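Local coordinates for 4-alpha-glucanotransferase (Aquifex aeolicus, PDB 1TZ7), which is an amylomaltase, or disproportionating enzyme, of the 4-alpha-glucanotransferase family, built around a barrel of eight parallel strands, at residues A[108-120]-A[475-487]. Residues are numbered along the deposited sequence; the frame is centred on the assembly and turned at random.
Sequences KRFPLGEALYEVV and PFGNWRWRIKEDY
Arg-480 lays one face of its guanidinium over the ring edge of Tyr-117, with CD1 4.0 Å above the centre of the group and the two planes 81° apart. The chain bends at chi3 (91°), which swings the guanidinium round to the start of helix 117-133. There Arg-480 NH1 gives a hydrogen bond to Ala-115 O and a shorter, straighter one, also a salt bridge, to Glu-118 OE1 (2.8 Å); it meets OE1 on its syn side, and OE1 lies near the guanidinium plane. NE adds a weak bond to Ala-115 O, so one arginine ties a carbonyl just ahead of the helix to a carboxylate of its first turn. In return, Ala-115 N donates a backbone hydrogen bond to Arg-480 O (2.9 Å). Tyr-117, meanwhile, reaches past the arginine and places OH 2.6 Å from Trp-479 O, giving its proton to that carbonyl.

Farther along, Arg-482 NE bonds Gly-113 O from above the carbonyl plane at 3.0 Å, while its NH2 is held by Ser-35 O. Glu-114 bends at chi2 (-70°) to bring OE2 within 3.3 Å of Lys-484 NZ, a salt bridge whose hydrogen bond is weak; the same ammonium also bonds Arg-482 O. Two irregular segments are thus joined by mixed backbone and side-chain bonds without forming a sheet. Trp-481 leans away onto helix 457-460, Tyr-487 packs on helix 44-56, and the contact ties the start of helix 117-133 to the loop between helices 457-460 and 491-500, beside the Ser-32 and Ser-35 loop that follows barrel strand 23-27 and bonds Trp-481 and Arg-482.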
loop_
_atom_site.group_PDB
_atom_site.type_symbol
_atom_site.label_atom_id
_atom_site.label_comp_id
_atom_site.label_asym_id
_atom_site.label_seq_id
_atom_site.Cartn_x
_atom_site.Cartn_y
_atom_site.Cartn_z
ATOM N N LYS A 108 -6.666 22.555 -14.510
ATOM C CA LYS A 108 -7.360 21.958 -15.644
ATOM C C LYS A 108 -8.216 20.763 -15.189
ATOM O O LYS A 108 -7.702 19.674 -14.952
ATOM C CB LYS A 108 -6.342 21.508 -16.691
ATOM C CG LYS A 108 -6.940 20.803 -17.892
ATOM C CD LYS A 108 -5.891 20.570 -18.976
ATOM C CE LYS A 108 -4.633 19.880 -18.417
ATOM N NZ LYS A 108 -3.913 19.066 -19.442
ATOM N N ARG A 109 -9.523 20.986 -15.081
ATOM C CA ARG A 109 -10.443 19.975 -14.563
ATOM C C ARG A 109 -10.615 18.814 -15.554
ATOM O O ARG A 109 -10.660 19.020 -16.765
ATOM C CB ARG A 109 -11.813 20.605 -14.264
ATOM C CG ARG A 109 -12.161 20.670 -12.785
ATOM C CD ARG A 109 -11.308 21.660 -11.985
ATOM N NE ARG A 109 -12.105 22.752 -11.417
ATOM C CZ ARG A 109 -13.001 22.605 -10.435
ATOM N NH1 ARG A 109 -13.227 21.407 -9.901
ATOM N NH2 ARG A 109 -13.674 23.660 -9.988
ATOM N N PHE A 110 -10.705 17.600 -15.017
ATOM C CA PHE A 110 -11.168 16.437 -15.774
ATOM C C PHE A 110 -12.446 15.885 -15.122
ATOM O O PHE A 110 -12.594 15.943 -13.903
ATOM C CB PHE A 110 -10.090 15.347 -15.792
ATOM C CG PHE A 110 -8.794 15.779 -16.431
ATOM C CD1 PHE A 110 -8.558 15.547 -17.779
ATOM C CD2 PHE A 110 -7.809 16.413 -15.680
ATOM C CE1 PHE A 110 -7.362 15.943 -18.368
ATOM C CE2 PHE A 110 -6.612 16.810 -16.268
ATOM C CZ PHE A 110 -6.392 16.575 -17.608
ATOM N N PRO A 111 -13.365 15.351 -15.935
ATOM C CA PRO A 111 -14.587 14.717 -15.412
ATOM C C PRO A 111 -14.285 13.480 -14.555
ATOM O O PRO A 111 -13.254 12.823 -14.759
ATOM C CB PRO A 111 -15.349 14.316 -16.687
ATOM C CG PRO A 111 -14.736 15.127 -17.777
ATOM C CD PRO A 111 -13.315 15.318 -17.405
ATOM N N LEU A 112 -15.176 13.171 -13.611
ATOM C CA LEU A 112 -14.967 12.045 -12.700
ATOM C C LEU A 112 -15.086 10.725 -13.459
ATOM O O LEU A 112 -16.166 10.366 -13.942
ATOM C CB LEU A 112 -15.989 12.072 -11.550
ATOM C CG LEU A 112 -16.045 13.319 -10.653
ATOM C CD1 LEU A 112 -16.565 13.057 -9.247
ATOM C CD2 LEU A 112 -14.818 14.221 -10.682
ATOM N N GLY A 113 -13.972 10.015 -13.567
ATOM C CA GLY A 113 -13.963 8.680 -14.133
ATOM C C GLY A 113 -12.848 7.844 -13.546
ATOM O O GLY A 113 -12.479 8.015 -12.383
ATOM N N GLU A 114 -12.303 6.941 -14.350
ATOM C CA GLU A 114 -11.172 6.115 -13.921
ATOM C C GLU A 114 -9.891 6.947 -13.838
ATOM O O GLU A 114 -9.771 7.986 -14.490
ATOM C CB GLU A 114 -10.968 4.944 -14.886
ATOM C CG GLU A 114 -12.169 4.014 -15.005
ATOM C CD GLU A 114 -12.399 3.183 -13.754
ATOM O OE1 GLU A 114 -11.984 2.006 -13.739
ATOM O OE2 GLU A 114 -12.998 3.709 -12.785
ATOM N N ALA A 115 -8.941 6.481 -13.029
ATOM C CA ALA A 115 -7.676 7.188 -12.831
ATOM C C ALA A 115 -6.917 7.296 -14.142
ATOM O O ALA A 115 -6.651 6.289 -14.806
ATOM C CB ALA A 115 -6.835 6.479 -11.796
ATOM N N LEU A 116 -6.574 8.524 -14.511
ATOM C CA LEU A 116 -5.945 8.801 -15.786
ATOM C C LEU A 116 -4.416 8.855 -15.610
ATOM O O LEU A 116 -3.802 9.919 -15.721
ATOM C CB LEU A 116 -6.452 10.144 -16.339
ATOM C CG LEU A 116 -7.765 10.205 -17.157
ATOM C CD1 LEU A 116 -8.532 8.892 -17.318
ATOM C CD2 LEU A 116 -8.665 11.398 -16.820
ATOM N N TYR A 117 -3.819 7.695 -15.336
ATOM C CA TYR A 117 -2.408 7.627 -14.940
ATOM C C TYR A 117 -1.496 8.283 -15.977
ATOM O O TYR A 117 -0.710 9.167 -15.649
ATOM C CB TYR A 117 -1.988 6.174 -14.706
ATOM C CG TYR A 117 -2.415 5.640 -13.358
ATOM C CD1 TYR A 117 -3.425 4.690 -13.253
ATOM C CD2 TYR A 117 -1.817 6.095 -12.191
ATOM C CE1 TYR A 117 -3.823 4.203 -12.024
ATOM C CE2 TYR A 117 -2.206 5.616 -10.951
ATOM C CZ TYR A 117 -3.209 4.670 -10.872
ATOM O OH TYR A 117 -3.598 4.193 -9.643
ATOM N N GLU A 118 -1.614 7.847 -17.232
ATOM C CA GLU A 118 -0.793 8.385 -18.314
ATOM C C GLU A 118 -0.788 9.908 -18.283
ATOM O O GLU A 118 0.283 10.544 -18.355
ATOM C CB GLU A 118 -1.307 7.903 -19.684
ATOM C CG GLU A 118 -1.066 6.422 -19.965
ATOM C CD GLU A 118 -2.202 5.538 -19.478
ATOM O OE1 GLU A 118 -3.099 6.055 -18.773
ATOM O OE2 GLU A 118 -2.198 4.325 -19.800
ATOM N N VAL A 119 -1.981 10.503 -18.175
ATOM C CA VAL A 119 -2.098 11.948 -18.316
ATOM C C VAL A 119 -1.666 12.711 -17.062
ATOM O O VAL A 119 -1.142 13.811 -17.167
ATOM C CB VAL A 119 -3.537 12.439 -18.839
ATOM C CG1 VAL A 119 -4.468 11.314 -19.204
ATOM C CG2 VAL A 119 -4.146 13.531 -17.979
ATOM N N VAL A 120 -1.866 12.120 -15.883
ATOM C CA VAL A 120 -1.522 12.804 -14.630
ATOM C C VAL A 120 -0.013 12.751 -14.331
ATOM O O VAL A 120 0.522 13.657 -13.705
ATOM C CB VAL A 120 -2.324 12.254 -13.409
ATOM C CG1 VAL A 120 -3.823 12.421 -13.638
ATOM C CG2 VAL A 120 -1.973 10.804 -13.127
ATOM N N PRO A 475 -1.011 -8.047 -15.596
ATOM C CA PRO A 475 -0.025 -6.971 -15.441
ATOM C C PRO A 475 -0.634 -5.562 -15.538
ATOM O O PRO A 475 -0.166 -4.655 -14.850
ATOM C CB PRO A 475 0.947 -7.220 -16.602
ATOM C CG PRO A 475 0.124 -7.907 -17.651
ATOM C CD PRO A 475 -0.936 -8.685 -16.926
ATOM N N PHE A 476 -1.661 -5.394 -16.378
ATOM C CA PHE A 476 -2.157 -4.056 -16.742
ATOM C C PHE A 476 -3.672 -3.931 -16.532
ATOM O O PHE A 476 -4.387 -4.931 -16.485
ATOM C CB PHE A 476 -1.802 -3.745 -18.202
ATOM C CG PHE A 476 -0.326 -3.838 -18.500
ATOM C CD1 PHE A 476 0.589 -3.054 -17.799
ATOM C CD2 PHE A 476 0.150 -4.710 -19.476
ATOM C CE1 PHE A 476 1.954 -3.139 -18.069
ATOM C CE2 PHE A 476 1.515 -4.797 -19.747
ATOM C CZ PHE A 476 2.414 -4.009 -19.042
ATOM N N GLY A 477 -4.148 -2.689 -16.407
ATOM C CA GLY A 477 -5.574 -2.411 -16.257
ATOM C C GLY A 477 -5.978 -2.132 -14.817
ATOM O O GLY A 477 -7.123 -1.767 -14.542
ATOM N N ASN A 478 -5.035 -2.296 -13.900
ATOM C CA ASN A 478 -5.339 -2.287 -12.475
ATOM C C ASN A 478 -5.146 -0.915 -11.846
ATOM O O ASN A 478 -4.546 -0.021 -12.448
ATOM C CB ASN A 478 -4.472 -3.312 -11.756
ATOM C CG ASN A 478 -4.610 -4.696 -12.340
ATOM O OD1 ASN A 478 -5.685 -5.288 -12.312
ATOM N ND2 ASN A 478 -3.515 -5.222 -12.886
ATOM N N TRP A 479 -5.666 -0.763 -10.623
ATOM C CA TRP A 479 -5.413 0.414 -9.784
ATOM C C TRP A 479 -6.093 1.660 -10.321
ATOM O O TRP A 479 -5.715 2.784 -9.973
ATOM C CB TRP A 479 -3.905 0.659 -9.631
ATOM C CG TRP A 479 -3.119 -0.595 -9.451
ATOM C CD1 TRP A 479 -2.283 -1.171 -10.355
ATOM C CD2 TRP A 479 -3.102 -1.434 -8.298
ATOM N NE1 TRP A 479 -1.739 -2.322 -9.834
ATOM C CE2 TRP A 479 -2.229 -2.509 -8.573
ATOM C CE3 TRP A 479 -3.738 -1.393 -7.050
ATOM C CZ2 TRP A 479 -1.973 -3.525 -7.650
ATOM C CZ3 TRP A 479 -3.482 -2.403 -6.136
ATOM C CH2 TRP A 479 -2.606 -3.455 -6.443
ATOM N N ARG A 480 -7.107 1.466 -11.154
ATOM C CA ARG A 480 -7.712 2.563 -11.873
ATOM C C ARG A 480 -9.062 3.009 -11.271
ATOM O O ARG A 480 -9.524 4.106 -11.555
ATOM C CB ARG A 480 -7.883 2.192 -13.354
ATOM C CG ARG A 480 -6.541 1.793 -14.051
ATOM C CD ARG A 480 -6.549 1.905 -15.578
ATOM N NE ARG A 480 -6.115 3.177 -16.007
ATOM C CZ ARG A 480 -5.042 3.489 -16.748
ATOM N NH1 ARG A 480 -4.913 4.744 -17.053
ATOM N NH2 ARG A 480 -4.082 2.624 -17.111
ATOM N N TRP A 481 -9.686 2.165 -10.447
ATOM C CA TRP A 481 -11.045 2.464 -9.975
ATOM C C TRP A 481 -11.078 3.729 -9.143
ATOM O O TRP A 481 -10.231 3.935 -8.281
ATOM C CB TRP A 481 -11.636 1.324 -9.152
ATOM C CG TRP A 481 -12.997 1.697 -8.606
ATOM C CD1 TRP A 481 -14.174 1.751 -9.302
ATOM C CD2 TRP A 481 -13.309 2.108 -7.269
ATOM N NE1 TRP A 481 -15.198 2.153 -8.475
ATOM C CE2 TRP A 481 -14.695 2.377 -7.222
ATOM C CE3 TRP A 481 -12.557 2.267 -6.093
ATOM C CZ2 TRP A 481 -15.340 2.793 -6.055
ATOM C CZ3 TRP A 481 -13.202 2.679 -4.942
ATOM C CH2 TRP A 481 -14.579 2.939 -4.933
ATOM N N ARG A 482 -12.079 4.567 -9.397
ATOM C CA ARG A 482 -12.330 5.747 -8.577
ATOM C C ARG A 482 -13.801 5.850 -8.221
ATOM O O ARG A 482 -14.671 5.382 -8.966
ATOM C CB ARG A 482 -11.902 7.017 -9.323
ATOM C CG ARG A 482 -10.431 7.063 -9.692
ATOM C CD ARG A 482 -9.833 8.463 -9.654
ATOM N NE ARG A 482 -10.400 9.335 -10.680
ATOM C CZ ARG A 482 -10.560 10.651 -10.548
ATOM N NH1 ARG A 482 -11.082 11.352 -11.538
ATOM N NH2 ARG A 482 -10.200 11.268 -9.423
ATOM N N ILE A 483 -14.077 6.468 -7.084
ATOM C CA ILE A 483 -15.424 6.898 -6.743
ATOM C C ILE A 483 -15.933 7.867 -7.796
ATOM O O ILE A 483 -15.242 8.827 -8.148
ATOM C CB ILE A 483 -15.425 7.586 -5.344
ATOM C CG1 ILE A 483 -15.046 6.579 -4.255
ATOM C CG2 ILE A 483 -16.786 8.195 -5.048
ATOM C CD1 ILE A 483 -14.546 7.234 -2.958
ATOM N N LYS A 484 -17.147 7.611 -8.300
ATOM C CA LYS A 484 -17.783 8.478 -9.301
ATOM C C LYS A 484 -19.109 9.074 -8.783
ATOM O O LYS A 484 -19.716 9.917 -9.444
ATOM C CB LYS A 484 -18.059 7.689 -10.592
ATOM C CG LYS A 484 -16.813 7.152 -11.280
ATOM C CD LYS A 484 -17.175 6.148 -12.384
ATOM C CE LYS A 484 -16.068 5.123 -12.599
ATOM N NZ LYS A 484 -15.964 4.156 -11.465
ATOM N N GLU A 485 -19.547 8.626 -7.606
ATOM C CA GLU A 485 -20.866 8.993 -7.077
ATOM C C GLU A 485 -20.727 9.720 -5.738
ATOM O O GLU A 485 -19.652 9.739 -5.146
ATOM C CB GLU A 485 -21.738 7.735 -6.905
ATOM C CG GLU A 485 -21.275 6.803 -5.778
ATOM C CD GLU A 485 -21.914 5.422 -5.851
ATOM O OE1 GLU A 485 -22.911 5.185 -5.134
ATOM O OE2 GLU A 485 -21.416 4.575 -6.621
ATOM N N ASP A 486 -21.824 10.314 -5.269
ATOM C CA ASP A 486 -21.856 10.944 -3.945
ATOM C C ASP A 486 -21.994 9.880 -2.856
ATOM O O ASP A 486 -23.100 9.454 -2.524
ATOM C CB ASP A 486 -23.016 11.949 -3.851
ATOM C CG ASP A 486 -23.037 12.707 -2.511
ATOM O OD1 ASP A 486 -22.103 12.528 -1.697
ATOM O OD2 ASP A 486 -23.947 13.493 -2.197
ATOM N N TYR A 487 -20.859 9.461 -2.303
ATOM C CA TYR A 487 -20.824 8.373 -1.328
ATOM C C TYR A 487 -21.367 8.787 0.048
ATOM O O TYR A 487 -21.611 7.932 0.895
ATOM C CB TYR A 487 -19.388 7.843 -1.170
ATOM C CG TYR A 487 -18.400 8.885 -0.699
ATOM C CD1 TYR A 487 -17.689 9.654 -1.609
ATOM C CD2 TYR A 487 -18.180 9.102 0.657
ATOM C CE1 TYR A 487 -16.782 10.612 -1.188
ATOM C CE2 TYR A 487 -17.274 10.061 1.092
ATOM C CZ TYR A 487 -16.577 10.814 0.158
ATOM O OH TYR A 487 -15.673 11.770 0.571
#